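Adhesion and penetration protein autotransporter (Haemophilus influenzae, PDB 3SYJ) promotes bacterial aggregation and adherence to host cells through its self-associating secreted passenger domain, which also probably acts as a serine protease. Local coordinates at residues L480-G484 / H485-F489; N526-K530 / L531-K535; K560-T563 / E564-L568; T574-K577 / G578-Q582; W652-S655 / N656-A660. All blocks are in the same frame, centred on the assembly; numbering follows the deposited sequence.

How the contacts relate
Following the chain from its N terminus, the five contacts come in series; none nests in or crosses another. Contact 1 closes the corner between strands 478-481 and 487-489 of the beta-helix. Contact 2 folds a short 3-10 turn in the loop between strands 510-514 and 536-539, and contact 3 rounds the corner from strand 555-559 into strand 567-575. These two touch: Lys535 NZ forms a salt bridge to Asp565 OD2, 3.1 Å apart. Contact 4 takes the far end of strand 567-575 into strand 579-582, and contact 5 turns strand 645-654 into strand 659-662. The centres of contacts 4 and 5 lie about 16 Å apart.

Contact 1: L480-G484 / H485-F489; sequences LDLNG and HSLTF
The imidazole of His485 swings to the backbone-N side of its own residue (CG anti to the carbonyl carbon, chi1 -70°), which brings ND1 to Leu482 O at 3.2 Å. The same carbonyl accepts His485 N at 2.8 Å, closing a type I' beta turn from Leu482 to His485. The two donors differ in approach: ND1 lies in the carbonyl plane, with the oxygen in turn in the imidazole plane, whereas the backbone N of His485 comes from above the carbonyl plane, 52° out of it. A weak bond runs from ND1 to Asn483 O. Below the turn, Leu482 CD2 meets Leu487 CD1 at 3.3 Å, tighter than usual for two carbons, while Leu480 CD2 reaches the same methyl tip to tip. Asp481 OD1 accepts Asn483 N, an Asx turn, and also binds His504 N. This corner joins two strands of the beta-helix, with Leu480 and Leu487 directed at each other's segment. With ND1 donating, NE2 of a neutral ring would probably be the unprotonated nitrogen.

Contact 2: N526-K530 / L531-K535; sequences NNINK and LDYRK
Tyr533 presents its ring edge to Asn529, with Asn529 O close to the ring plane and 3.3 Å from CD2. One face of the ring carries CB of the neighbouring Asp532, displaced toward the rim, and Ile528 CG2 approaches CD2 obliquely at 4.2 Å. The other flat pair is the Asn529 amide and the Asp532 carboxylate, whose planes stand 47° apart. They do not bond directly: a water donates to Asp532 OD2 at 2.9 Å and accepts a weak bond from Asn529 ND2. Asn529 CG lies opposite the backbone N (chi1 -176°), a setting that places OD1 over the start of the turn, where it accepts Leu531 N at 3.0 Å. The main chain here makes a single 3-10 turn within the loop that links strands 510-514 and 536-539 of the beta-helix. Its bonds run from Asp532 N to Asn529 O, 2.9 Å, and from Tyr533 N to Lys530 O, 3.1 Å. Asn529 therefore accepts twice, once through its side chain and once through its backbone. Lys530 O is also touched by Arg534 CG at 3.3 Å. Outside the turn, Asp532 OD1 forms a salt bridge with Arg491, Arg534 NE pairs with Glu536, and Leu531 packs on Asp90 and Arg491.

Contact 3: K560-T563 / E564-L568; sequences KPTT and EDRTL
Arg566 and Thr563 pass at a slant, the guanidinium lying beside the threonine with one of its faces turned to it. The pair sits at a corner of the beta-helix, where the chain leaves strand 555-559 and enters strand 567-575, within the family's second beta-solenoid repeat region. Thr563 OG1 stands over that guanidinium face, displaced toward the rim and 4.0 Å from Arg566 NH1, while Thr563 CB comes to 3.8 Å from the same nitrogen. The approach is van der Waals in kind; the geometry supplies no bond between the two side chains. Arg566 CG stands anti to the carbonyl carbon (chi1 -58°), and a bend at chi2 (-63°) then carries the chain toward Thr563. On the way, CG passes 3.5 Å from Thr563 O. Glu564 curls back along the preceding residue, with OE1 3.8 Å from Thr563 CG2. Asp565 CB is directed away from 560-563; OD1 forms a salt bridge with Lys586 NZ. Thr562 O accepts from Lys584 NZ. Nearer the backbone, Pro561 turns toward the arginine, and the closest pairing of the two is Pro561 CB to Arg566 CB, 3.7 Å.

Contact 4: T574-K577 / G578-Q582; sequences TNLK and GDITQ
Leu576 and Ile580 make the main apolar contact, their side chains crossing at about a right angle. Leu576 CD1 touches Ile580 CG1 at 3.5 Å and also lies 4.0 Å from Ile580 CD1. Thr574 CG2 lies 4.0 Å from Ile580 CD1, tip to tip. The isoleucine can serve both partners because CG1 lies anti to its carbonyl carbon (chi1 -64°) and the chain then runs on extended to CD1. Behind these side chains, the backbone bends in an inverse gamma turn centred on Lys577, with a weak bond from Gly578 N to Leu576 O at 3.1 Å. Gly578 has phi 154° and psi -168°, an extended conformation with positive phi that is accessible to glycine. The bend is a corner of the beta-helix, where strand 567-575 passes into strand 579-582. Adjacent coils extend the apolar layer: Leu576 packs on Leu555 and Ala629, and Ile580 on Leu557 and Phe632. Thr574 OG1 bonds to Lys628 N. Asp579 CB points away from 574-577, and its carboxylate bonds to Asn631 ND2 and, weakly, Gln633 NE2. Lys577, whose side chain leads away although CB touches Gly578 N, packs against Asn883 of the second subunit.

Contact 5: W652-S655 / N656-A660; sequences WTVS and NNANA
Val654 faces Ala658 and Ala660 across a tight corner of the beta-helix, where a type II' beta turn from Ser655 to Ala658 leads strand 645-654 into strand 659-662. From CB, which points toward the returning chain, the valine divides into two methyls with separate partners. CG1, anti to the backbone N (chi1 -169°), meets Ala658 CB at 3.6 Å and passes 3.8 Å from Asn659 N. CG2, anti to the carbonyl carbon, reaches Ala660 CB at 3.9 Å. The valine thus spans two alternate residues of the returning segment, whose CB atoms both point toward 652-655. Ala660 CB is shared with Trp652, which approaches it obliquely through CZ3 at 4.3 Å. The indole is stacked on Phe632 of strand 631-634 and edge-to-face with Phe662, farther along strand 659-662. Asn656 takes the positive phi of the turn; its N donates to Asp711 OD2 and its ND2 to Lys635 O. The turn itself is closed by Ala658 N donating to Ser655 O at 2.9 Å, with an N-H...O angle of 156° and the donor tilted 23° from the carbonyl plane.

Contact 1: L480-G484 / H485-F489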
loop_
_atom_site.group_PDB
_atom_site.type_symbol
_atom_site.label_atom_id
_atom_site.label_comp_id
_atom_site.label_asym_id
_atom_site.label_seq_id
_atom_site.Cartn_x
_atom_site.Cartn_y
_atom_site.Cartn_z
ATOM N N LEU A 480 -22.639 6.133 37.097
ATOM C CA LEU A 480 -21.614 6.672 37.970
ATOM C C LEU A 480 -20.694 7.494 37.078
ATOM O O LEU A 480 -19.934 6.940 36.277
ATOM C CB LEU A 480 -20.835 5.553 38.668
ATOM C CG LEU A 480 -19.574 5.994 39.419
ATOM C CD1 LEU A 480 -19.910 7.052 40.458
ATOM C CD2 LEU A 480 -18.841 4.814 40.066
ATOM N N ASP A 481 -20.799 8.816 37.187
ATOM C CA ASP A 481 -19.972 9.731 36.402
ATOM C C ASP A 481 -18.758 10.161 37.215
ATOM O O ASP A 481 -18.862 10.995 38.113
ATOM C CB ASP A 481 -20.781 10.958 35.954
ATOM C CG ASP A 481 -19.910 12.034 35.310
ATOM O OD1 ASP A 481 -18.846 11.694 34.749
ATOM O OD2 ASP A 481 -20.293 13.224 35.363
ATOM N N LEU A 482 -17.611 9.575 36.884
ATOM C CA LEU A 482 -16.360 9.837 37.580
ATOM C C LEU A 482 -15.913 11.293 37.458
ATOM O O LEU A 482 -15.102 11.773 38.253
ATOM C CB LEU A 482 -15.273 8.919 37.031
ATOM C CG LEU A 482 -15.587 7.431 37.153
ATOM C CD1 LEU A 482 -14.419 6.652 36.635
ATOM C CD2 LEU A 482 -15.867 7.085 38.604
ATOM N N ASN A 483 -16.431 11.982 36.446
ATOM C CA ASN A 483 -16.186 13.405 36.289
ATOM C C ASN A 483 -14.728 13.764 36.529
ATOM O O ASN A 483 -14.428 14.671 37.305
ATOM C CB ASN A 483 -17.078 14.191 37.245
ATOM C CG ASN A 483 -16.961 15.695 37.056
ATOM O OD1 ASN A 483 -16.589 16.168 35.981
ATOM N ND2 ASN A 483 -17.278 16.452 38.105
ATOM N N GLY A 484 -13.828 13.033 35.876
ATOM C CA GLY A 484 -12.410 13.337 35.921
ATOM C C GLY A 484 -11.674 12.775 37.117
ATOM O O GLY A 484 -10.491 13.045 37.306
ATOM N N HIS A 485 -12.366 11.994 37.935
ATOM C CA HIS A 485 -11.746 11.434 39.130
ATOM C C HIS A 485 -11.406 9.966 38.921
ATOM O O HIS A 485 -11.877 9.342 37.975
ATOM C CB HIS A 485 -12.676 11.590 40.333
ATOM C CG HIS A 485 -12.840 13.005 40.791
ATOM N ND1 HIS A 485 -13.772 13.863 40.245
ATOM C CD2 HIS A 485 -12.189 13.713 41.744
ATOM C CE1 HIS A 485 -13.687 15.038 40.843
ATOM N NE2 HIS A 485 -12.736 14.973 41.758
ATOM N N SER A 486 -10.592 9.406 39.805
ATOM C CA SER A 486 -10.233 8.004 39.675
ATOM C C SER A 486 -10.645 7.203 40.896
ATOM O O SER A 486 -10.685 7.726 42.009
ATOM C CB SER A 486 -8.740 7.858 39.399
ATOM O OG SER A 486 -8.440 8.332 38.098
ATOM N N LEU A 487 -10.971 5.935 40.672
ATOM C CA LEU A 487 -11.405 5.048 41.739
ATOM C C LEU A 487 -10.733 3.700 41.587
ATOM O O LEU A 487 -10.391 3.291 40.478
ATOM C CB LEU A 487 -12.917 4.842 41.685
ATOM C CG LEU A 487 -13.817 6.061 41.856
ATOM C CD1 LEU A 487 -15.261 5.700 41.537
ATOM C CD2 LEU A 487 -13.689 6.606 43.272
ATOM N N THR A 488 -10.537 3.020 42.710
ATOM C CA THR A 488 -10.144 1.621 42.702
ATOM C C THR A 488 -11.246 0.812 43.362
ATOM O O THR A 488 -11.779 1.217 44.399
ATOM C CB THR A 488 -8.854 1.389 43.498
ATOM O OG1 THR A 488 -7.777 2.085 42.871
ATOM C CG2 THR A 488 -8.523 -0.092 43.549
ATOM N N PHE A 489 -11.589 -0.322 42.758
ATOM C CA PHE A 489 -12.509 -1.282 43.367
ATOM C C PHE A 489 -11.800 -2.611 43.612
ATOM O O PHE A 489 -10.871 -2.977 42.884
ATOM C CB PHE A 489 -13.690 -1.568 42.442
ATOM C CG PHE A 489 -14.624 -0.408 42.238
ATOM C CD1 PHE A 489 -15.802 -0.321 42.958
ATOM C CD2 PHE A 489 -14.356 0.558 41.291
ATOM C CE1 PHE A 489 -16.682 0.728 42.761
ATOM C CE2 PHE A 489 -15.232 1.614 41.082
ATOM C CZ PHE A 489 -16.396 1.697 41.817
HETATM O O HOH W 1 -8.298 11.150 37.912
#

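Contact 2: N526-K530 / L531-K535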
loop_
_atom_site.group_PDB
_atom_site.type_symbol
_atom_site.label_atom_id
_atom_site.label_comp_id
_atom_site.label_asym_id
_atom_site.label_seq_id
_atom_site.Cartn_x
_atom_site.Cartn_y
_atom_site.Cartn_z
ATOM N N ASN A 526 -21.123 -16.084 60.858
ATOM C CA ASN A 526 -22.393 -16.524 60.319
ATOM C C ASN A 526 -23.050 -15.540 59.376
ATOM O O ASN A 526 -24.268 -15.526 59.242
ATOM C CB ASN A 526 -23.339 -16.856 61.466
ATOM C CG ASN A 526 -22.975 -18.148 62.138
ATOM O OD1 ASN A 526 -22.827 -18.217 63.369
ATOM N ND2 ASN A 526 -22.793 -19.187 61.329
ATOM N N ASN A 527 -22.256 -14.706 58.726
ATOM C CA ASN A 527 -22.796 -13.881 57.657
ATOM C C ASN A 527 -21.741 -13.617 56.608
ATOM O O ASN A 527 -21.367 -12.475 56.337
ATOM C CB ASN A 527 -23.396 -12.581 58.181
ATOM C CG ASN A 527 -22.379 -11.700 58.831
ATOM O OD1 ASN A 527 -22.542 -10.483 58.866
ATOM N ND2 ASN A 527 -21.309 -12.302 59.351
ATOM N N ILE A 528 -21.259 -14.712 56.039
ATOM C CA ILE A 528 -20.275 -14.687 54.978
ATOM C C ILE A 528 -20.935 -14.239 53.680
ATOM O O ILE A 528 -21.964 -14.783 53.280
ATOM C CB ILE A 528 -19.671 -16.093 54.814
ATOM C CG1 ILE A 528 -18.990 -16.512 56.120
ATOM C CG2 ILE A 528 -18.702 -16.145 53.659
ATOM C CD1 ILE A 528 -18.407 -17.898 56.098
ATOM N N ASN A 529 -20.365 -13.223 53.043
ATOM C CA ASN A 529 -20.760 -12.882 51.680
ATOM C C ASN A 529 -19.793 -13.538 50.706
ATOM O O ASN A 529 -18.711 -13.020 50.435
ATOM C CB ASN A 529 -20.799 -11.370 51.460
ATOM C CG ASN A 529 -21.311 -10.995 50.074
ATOM O OD1 ASN A 529 -21.326 -11.817 49.160
ATOM N ND2 ASN A 529 -21.736 -9.748 49.918
ATOM N N LYS A 530 -20.199 -14.692 50.197
ATOM C CA LYS A 530 -19.376 -15.520 49.328
ATOM C C LYS A 530 -18.772 -14.755 48.160
ATOM O O LYS A 530 -17.700 -15.109 47.681
ATOM C CB LYS A 530 -20.210 -16.690 48.793
ATOM C CG LYS A 530 -19.458 -18.011 48.730
ATOM C CD LYS A 530 -19.086 -18.485 50.138
ATOM C CE LYS A 530 -18.292 -19.789 50.119
ATOM N NZ LYS A 530 -19.099 -20.991 49.733
ATOM N N LEU A 531 -19.468 -13.721 47.688
ATOM C CA LEU A 531 -18.994 -12.948 46.536
ATOM C C LEU A 531 -17.629 -12.307 46.792
ATOM O O LEU A 531 -16.890 -12.019 45.857
ATOM C CB LEU A 531 -20.006 -11.865 46.139
ATOM C CG LEU A 531 -21.131 -12.251 45.181
ATOM C CD1 LEU A 531 -21.980 -13.316 45.803
ATOM C CD2 LEU A 531 -21.988 -11.046 44.843
ATOM N N ASP A 532 -17.307 -12.088 48.065
ATOM C CA ASP A 532 -16.072 -11.410 48.451
ATOM C C ASP A 532 -14.885 -12.356 48.589
ATOM O O ASP A 532 -13.771 -11.916 48.869
ATOM C CB ASP A 532 -16.269 -10.660 49.770
ATOM C CG ASP A 532 -17.227 -9.490 49.636
ATOM O OD1 ASP A 532 -17.180 -8.802 48.597
ATOM O OD2 ASP A 532 -18.021 -9.249 50.568
ATOM N N TYR A 533 -15.108 -13.651 48.397
ATOM C CA TYR A 533 -14.041 -14.617 48.647
ATOM C C TYR A 533 -13.829 -15.569 47.489
ATOM O O TYR A 533 -13.225 -16.633 47.648
ATOM C CB TYR A 533 -14.300 -15.374 49.951
ATOM C CG TYR A 533 -14.458 -14.430 51.118
ATOM C CD1 TYR A 533 -13.348 -13.919 51.778
ATOM C CD2 TYR A 533 -15.716 -14.017 51.536
ATOM C CE1 TYR A 533 -13.483 -13.041 52.839
ATOM C CE2 TYR A 533 -15.865 -13.144 52.596
ATOM C CZ TYR A 533 -14.742 -12.659 53.242
ATOM O OH TYR A 533 -14.883 -11.788 54.293
ATOM N N ARG A 534 -14.309 -15.163 46.318
ATOM C CA ARG A 534 -14.204 -15.975 45.118
ATOM C C ARG A 534 -13.074 -15.478 44.227
ATOM O O ARG A 534 -12.700 -14.310 44.276
ATOM C CB ARG A 534 -15.528 -15.951 44.353
ATOM C CG ARG A 534 -16.643 -16.743 45.023
ATOM C CD ARG A 534 -16.369 -18.238 44.940
ATOM N NE ARG A 534 -16.326 -18.713 43.556
ATOM C CZ ARG A 534 -17.332 -19.332 42.944
ATOM N NH1 ARG A 534 -18.468 -19.552 43.592
ATOM N NH2 ARG A 534 -17.204 -19.733 41.682
ATOM N N LYS A 535 -12.534 -16.376 43.412
ATOM C CA LYS A 535 -11.487 -16.020 42.467
ATOM C C LYS A 535 -12.065 -15.216 41.314
ATOM O O LYS A 535 -11.364 -14.419 40.694
ATOM C CB LYS A 535 -10.793 -17.280 41.942
ATOM C CG LYS A 535 -9.831 -17.896 42.944
ATOM C CD LYS A 535 -9.001 -19.019 42.346
ATOM C CE LYS A 535 -9.670 -20.378 42.500
ATOM N NZ LYS A 535 -8.639 -21.468 42.562
HETATM O O HOH W 2 -19.977 -7.089 50.949
#

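Contact 3: K560-T563 / E564-L568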
loop_
_atom_site.group_PDB
_atom_site.type_symbol
_atom_site.label_atom_id
_atom_site.label_comp_id
_atom_site.label_asym_id
_atom_site.label_seq_id
_atom_site.Cartn_x
_atom_site.Cartn_y
_atom_site.Cartn_z
ATOM N N LYS A 560 -5.972 -5.306 37.610
ATOM C CA LYS A 560 -4.691 -5.571 38.251
ATOM C C LYS A 560 -4.879 -6.391 39.521
ATOM O O LYS A 560 -4.793 -5.860 40.634
ATOM C CB LYS A 560 -3.983 -4.242 38.569
ATOM C CG LYS A 560 -2.675 -4.395 39.349
ATOM C CD LYS A 560 -1.757 -3.181 39.205
ATOM C CE LYS A 560 -2.346 -1.927 39.841
ATOM N NZ LYS A 560 -1.475 -0.717 39.637
ATOM N N PRO A 561 -5.160 -7.692 39.364
ATOM C CA PRO A 561 -5.346 -8.594 40.503
ATOM C C PRO A 561 -3.995 -8.905 41.125
ATOM O O PRO A 561 -2.978 -8.576 40.516
ATOM C CB PRO A 561 -5.910 -9.850 39.843
ATOM C CG PRO A 561 -5.331 -9.808 38.463
ATOM C CD PRO A 561 -5.455 -8.368 38.090
ATOM N N THR A 562 -3.977 -9.528 42.302
ATOM C CA THR A 562 -2.719 -9.849 42.977
ATOM C C THR A 562 -2.128 -11.172 42.507
ATOM O O THR A 562 -0.911 -11.357 42.515
ATOM C CB THR A 562 -2.900 -9.957 44.503
ATOM O OG1 THR A 562 -3.866 -10.979 44.792
ATOM C CG2 THR A 562 -3.350 -8.624 45.102
ATOM N N THR A 563 -2.993 -12.095 42.107
ATOM C CA THR A 563 -2.562 -13.451 41.807
ATOM C C THR A 563 -2.955 -13.857 40.398
ATOM O O THR A 563 -3.927 -13.355 39.839
ATOM C CB THR A 563 -3.150 -14.454 42.829
ATOM O OG1 THR A 563 -2.684 -14.117 44.140
ATOM C CG2 THR A 563 -2.739 -15.888 42.504
ATOM N N GLU A 564 -2.185 -14.773 39.827
ATOM C CA GLU A 564 -2.422 -15.230 38.469
ATOM C C GLU A 564 -3.805 -15.882 38.320
ATOM O O GLU A 564 -4.405 -15.851 37.246
ATOM C CB GLU A 564 -1.301 -16.184 38.044
ATOM C CG GLU A 564 0.107 -15.568 38.113
ATOM C CD GLU A 564 0.629 -15.361 39.544
ATOM O OE1 GLU A 564 0.399 -16.235 40.410
ATOM O OE2 GLU A 564 1.284 -14.324 39.801
ATOM N N ASP A 565 -4.323 -16.442 39.409
ATOM C CA ASP A 565 -5.598 -17.156 39.367
ATOM C C ASP A 565 -6.793 -16.317 39.828
ATOM O O ASP A 565 -7.507 -16.704 40.755
ATOM C CB ASP A 565 -5.523 -18.438 40.203
ATOM C CG ASP A 565 -6.618 -19.433 39.845
ATOM O OD1 ASP A 565 -7.471 -19.087 38.999
ATOM O OD2 ASP A 565 -6.625 -20.557 40.402
ATOM N N ARG A 566 -7.007 -15.173 39.185
ATOM C CA ARG A 566 -8.159 -14.327 39.480
ATOM C C ARG A 566 -8.804 -13.926 38.169
ATOM O O ARG A 566 -8.111 -13.551 37.233
ATOM C CB ARG A 566 -7.736 -13.073 40.246
ATOM C CG ARG A 566 -7.031 -13.345 41.561
ATOM C CD ARG A 566 -7.936 -14.062 42.551
ATOM N NE ARG A 566 -7.581 -13.716 43.925
ATOM C CZ ARG A 566 -6.852 -14.485 44.728
ATOM N NH1 ARG A 566 -6.404 -15.662 44.299
ATOM N NH2 ARG A 566 -6.576 -14.080 45.963
ATOM N N THR A 567 -10.125 -14.002 38.094
ATOM C CA THR A 567 -10.811 -13.730 36.836
ATOM C C THR A 567 -11.767 -12.565 36.947
ATOM O O THR A 567 -12.467 -12.415 37.947
ATOM C CB THR A 567 -11.594 -14.956 36.344
ATOM O OG1 THR A 567 -10.692 -16.050 36.174
ATOM C CG2 THR A 567 -12.286 -14.662 35.025
ATOM N N LEU A 568 -11.777 -11.740 35.908
ATOM C CA LEU A 568 -12.741 -10.663 35.770
ATOM C C LEU A 568 -13.590 -10.925 34.531
ATOM O O LEU A 568 -13.073 -11.020 33.417
ATOM C CB LEU A 568 -12.031 -9.309 35.651
ATOM C CG LEU A 568 -12.884 -8.067 35.348
ATOM C CD1 LEU A 568 -14.053 -7.930 36.315
ATOM C CD2 LEU A 568 -12.019 -6.797 35.369
#

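Contact 4: T574-K577 / G578-Q582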
loop_
_atom_site.group_PDB
_atom_site.type_symbol
_atom_site.label_atom_id
_atom_site.label_comp_id
_atom_site.label_asym_id
_atom_site.label_seq_id
_atom_site.Cartn_x
_atom_site.Cartn_y
_atom_site.Cartn_z
ATOM N N THR A 574 -18.202 -2.126 26.610
ATOM C CA THR A 574 -17.327 -0.969 26.754
ATOM C C THR A 574 -17.445 -0.075 25.529
ATOM O O THR A 574 -17.545 -0.558 24.402
ATOM C CB THR A 574 -15.833 -1.344 26.926
ATOM O OG1 THR A 574 -15.356 -2.015 25.752
ATOM C CG2 THR A 574 -15.621 -2.223 28.147
ATOM N N ASN A 575 -17.443 1.233 25.763
ATOM C CA ASN A 575 -17.306 2.206 24.692
ATOM C C ASN A 575 -16.277 3.238 25.119
ATOM O O ASN A 575 -16.603 4.403 25.326
ATOM C CB ASN A 575 -18.639 2.886 24.399
ATOM C CG ASN A 575 -18.594 3.718 23.138
ATOM O OD1 ASN A 575 -19.248 4.759 23.037
ATOM N ND2 ASN A 575 -17.813 3.266 22.165
ATOM N N LEU A 576 -15.030 2.802 25.256
ATOM C CA LEU A 576 -14.021 3.608 25.928
ATOM C C LEU A 576 -13.219 4.512 25.022
ATOM O O LEU A 576 -12.576 4.056 24.079
ATOM C CB LEU A 576 -13.056 2.723 26.708
ATOM C CG LEU A 576 -13.638 2.074 27.956
ATOM C CD1 LEU A 576 -12.667 1.057 28.519
ATOM C CD2 LEU A 576 -13.969 3.131 28.979
ATOM N N LYS A 577 -13.252 5.800 25.334
ATOM C CA LYS A 577 -12.286 6.734 24.796
ATOM C C LYS A 577 -11.091 6.636 25.738
ATOM O O LYS A 577 -10.950 7.423 26.671
ATOM C CB LYS A 577 -12.864 8.142 24.802
ATOM C CG LYS A 577 -12.787 8.844 23.461
ATOM C CD LYS A 577 -13.868 8.334 22.509
ATOM C CE LYS A 577 -13.730 8.966 21.122
ATOM N NZ LYS A 577 -15.000 8.917 20.341
ATOM N N GLY A 578 -10.252 5.632 25.505
ATOM C CA GLY A 578 -9.195 5.277 26.426
ATOM C C GLY A 578 -8.857 3.811 26.257
ATOM O O GLY A 578 -9.294 3.172 25.300
ATOM N N ASP A 579 -8.088 3.270 27.194
ATOM C CA ASP A 579 -7.558 1.928 27.049
ATOM C C ASP A 579 -8.088 0.987 28.105
ATOM O O ASP A 579 -8.610 1.421 29.132
ATOM C CB ASP A 579 -6.037 1.947 27.180
ATOM C CG ASP A 579 -5.370 2.765 26.111
ATOM O OD1 ASP A 579 -5.998 3.001 25.058
ATOM O OD2 ASP A 579 -4.210 3.165 26.327
ATOM N N ILE A 580 -7.930 -0.307 27.840
ATOM C CA ILE A 580 -8.104 -1.339 28.848
ATOM C C ILE A 580 -6.751 -2.011 29.034
ATOM O O ILE A 580 -6.136 -2.475 28.065
ATOM C CB ILE A 580 -9.161 -2.394 28.436
ATOM C CG1 ILE A 580 -10.543 -1.754 28.310
ATOM C CG2 ILE A 580 -9.213 -3.531 29.445
ATOM C CD1 ILE A 580 -11.618 -2.714 27.832
ATOM N N THR A 581 -6.296 -2.049 30.284
ATOM C CA THR A 581 -4.996 -2.613 30.639
ATOM C C THR A 581 -5.126 -3.803 31.584
ATOM O O THR A 581 -5.824 -3.733 32.596
ATOM C CB THR A 581 -4.112 -1.547 31.319
ATOM O OG1 THR A 581 -3.896 -0.465 30.406
ATOM C CG2 THR A 581 -2.766 -2.145 31.749
ATOM N N GLN A 582 -4.446 -4.895 31.256
ATOM C CA GLN A 582 -4.416 -6.049 32.143
ATOM C C GLN A 582 -2.982 -6.374 32.566
ATOM O O GLN A 582 -2.091 -6.518 31.725
ATOM C CB GLN A 582 -5.061 -7.258 31.470
ATOM C CG GLN A 582 -5.075 -8.498 32.333
ATOM C CD GLN A 582 -5.656 -9.692 31.609
ATOM O OE1 GLN A 582 -6.002 -9.609 30.432
ATOM N NE2 GLN A 582 -5.763 -10.815 32.309
#

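Contact 5: W652-S655 / N656-A660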
loop_
_atom_site.group_PDB
_atom_site.type_symbol
_atom_site.label_atom_id
_atom_site.label_comp_id
_atom_site.label_asym_id
_atom_site.label_seq_id
_atom_site.Cartn_x
_atom_site.Cartn_y
_atom_site.Cartn_z
ATOM N N TRP A 652 -4.622 -4.084 19.749
ATOM C CA TRP A 652 -4.140 -4.939 20.824
ATOM C C TRP A 652 -2.628 -4.888 20.930
ATOM O O TRP A 652 -1.927 -4.953 19.924
ATOM C CB TRP A 652 -4.600 -6.391 20.606
ATOM C CG TRP A 652 -6.075 -6.595 20.855
ATOM C CD1 TRP A 652 -7.110 -6.236 20.029
ATOM C CD2 TRP A 652 -6.676 -7.192 22.013
ATOM N NE1 TRP A 652 -8.311 -6.570 20.607
ATOM C CE2 TRP A 652 -8.073 -7.159 21.823
ATOM C CE3 TRP A 652 -6.168 -7.753 23.189
ATOM C CZ2 TRP A 652 -8.965 -7.662 22.769
ATOM C CZ3 TRP A 652 -7.056 -8.247 24.129
ATOM C CH2 TRP A 652 -8.438 -8.200 23.913
ATOM N N THR A 653 -2.134 -4.766 22.157
ATOM C CA THR A 653 -0.717 -4.929 22.440
ATOM C C THR A 653 -0.516 -5.939 23.566
ATOM O O THR A 653 -0.889 -5.693 24.714
ATOM C CB THR A 653 -0.048 -3.601 22.825
ATOM O OG1 THR A 653 -0.182 -2.671 21.747
ATOM C CG2 THR A 653 1.430 -3.825 23.110
ATOM N N VAL A 654 0.064 -7.081 23.225
ATOM C CA VAL A 654 0.302 -8.136 24.194
ATOM C C VAL A 654 1.806 -8.266 24.388
ATOM O O VAL A 654 2.549 -8.449 23.421
ATOM C CB VAL A 654 -0.288 -9.465 23.705
ATOM C CG1 VAL A 654 -0.290 -10.495 24.820
ATOM C CG2 VAL A 654 -1.693 -9.243 23.177
ATOM N N SER A 655 2.258 -8.161 25.633
ATOM C CA SER A 655 3.685 -8.085 25.900
ATOM C C SER A 655 4.105 -9.015 27.034
ATOM O O SER A 655 3.282 -9.748 27.580
ATOM C CB SER A 655 4.093 -6.642 26.200
ATOM O OG SER A 655 3.398 -6.143 27.323
ATOM N N ASN A 656 5.389 -8.977 27.378
ATOM C CA ASN A 656 5.960 -9.893 28.361
ATOM C C ASN A 656 5.552 -11.332 28.066
ATOM O O ASN A 656 5.692 -11.792 26.940
ATOM C CB ASN A 656 5.556 -9.480 29.771
ATOM C CG ASN A 656 5.940 -8.051 30.084
ATOM O OD1 ASN A 656 7.093 -7.656 29.903
ATOM N ND2 ASN A 656 4.974 -7.263 30.551
ATOM N N ASN A 657 5.050 -12.034 29.078
ATOM C CA ASN A 657 4.562 -13.397 28.904
ATOM C C ASN A 657 3.042 -13.451 28.867
ATOM O O ASN A 657 2.445 -14.459 29.227
ATOM C CB ASN A 657 5.068 -14.298 30.028
ATOM C CG ASN A 657 6.578 -14.357 30.090
ATOM O OD1 ASN A 657 7.240 -14.654 29.096
ATOM N ND2 ASN A 657 7.132 -14.070 31.263
ATOM N N ALA A 658 2.421 -12.363 28.429
ATOM C CA ALA A 658 0.968 -12.271 28.410
ATOM C C ALA A 658 0.372 -13.118 27.289
ATOM O O ALA A 658 1.091 -13.626 26.429
ATOM C CB ALA A 658 0.538 -10.827 28.264
ATOM N N ASN A 659 -0.945 -13.270 27.302
ATOM C CA ASN A 659 -1.623 -14.003 26.246
ATOM C C ASN A 659 -2.992 -13.418 25.919
ATOM O O ASN A 659 -3.660 -12.871 26.795
ATOM C CB ASN A 659 -1.745 -15.480 26.620
ATOM C CG ASN A 659 -2.192 -16.331 25.452
ATOM O OD1 ASN A 659 -3.296 -16.159 24.925
ATOM N ND2 ASN A 659 -1.331 -17.256 25.030
ATOM N N ALA A 660 -3.399 -13.522 24.657
ATOM C CA ALA A 660 -4.731 -13.096 24.224
ATOM C C ALA A 660 -5.330 -14.130 23.280
ATOM O O ALA A 660 -4.688 -14.533 22.311
ATOM C CB ALA A 660 -4.671 -11.747 23.549
#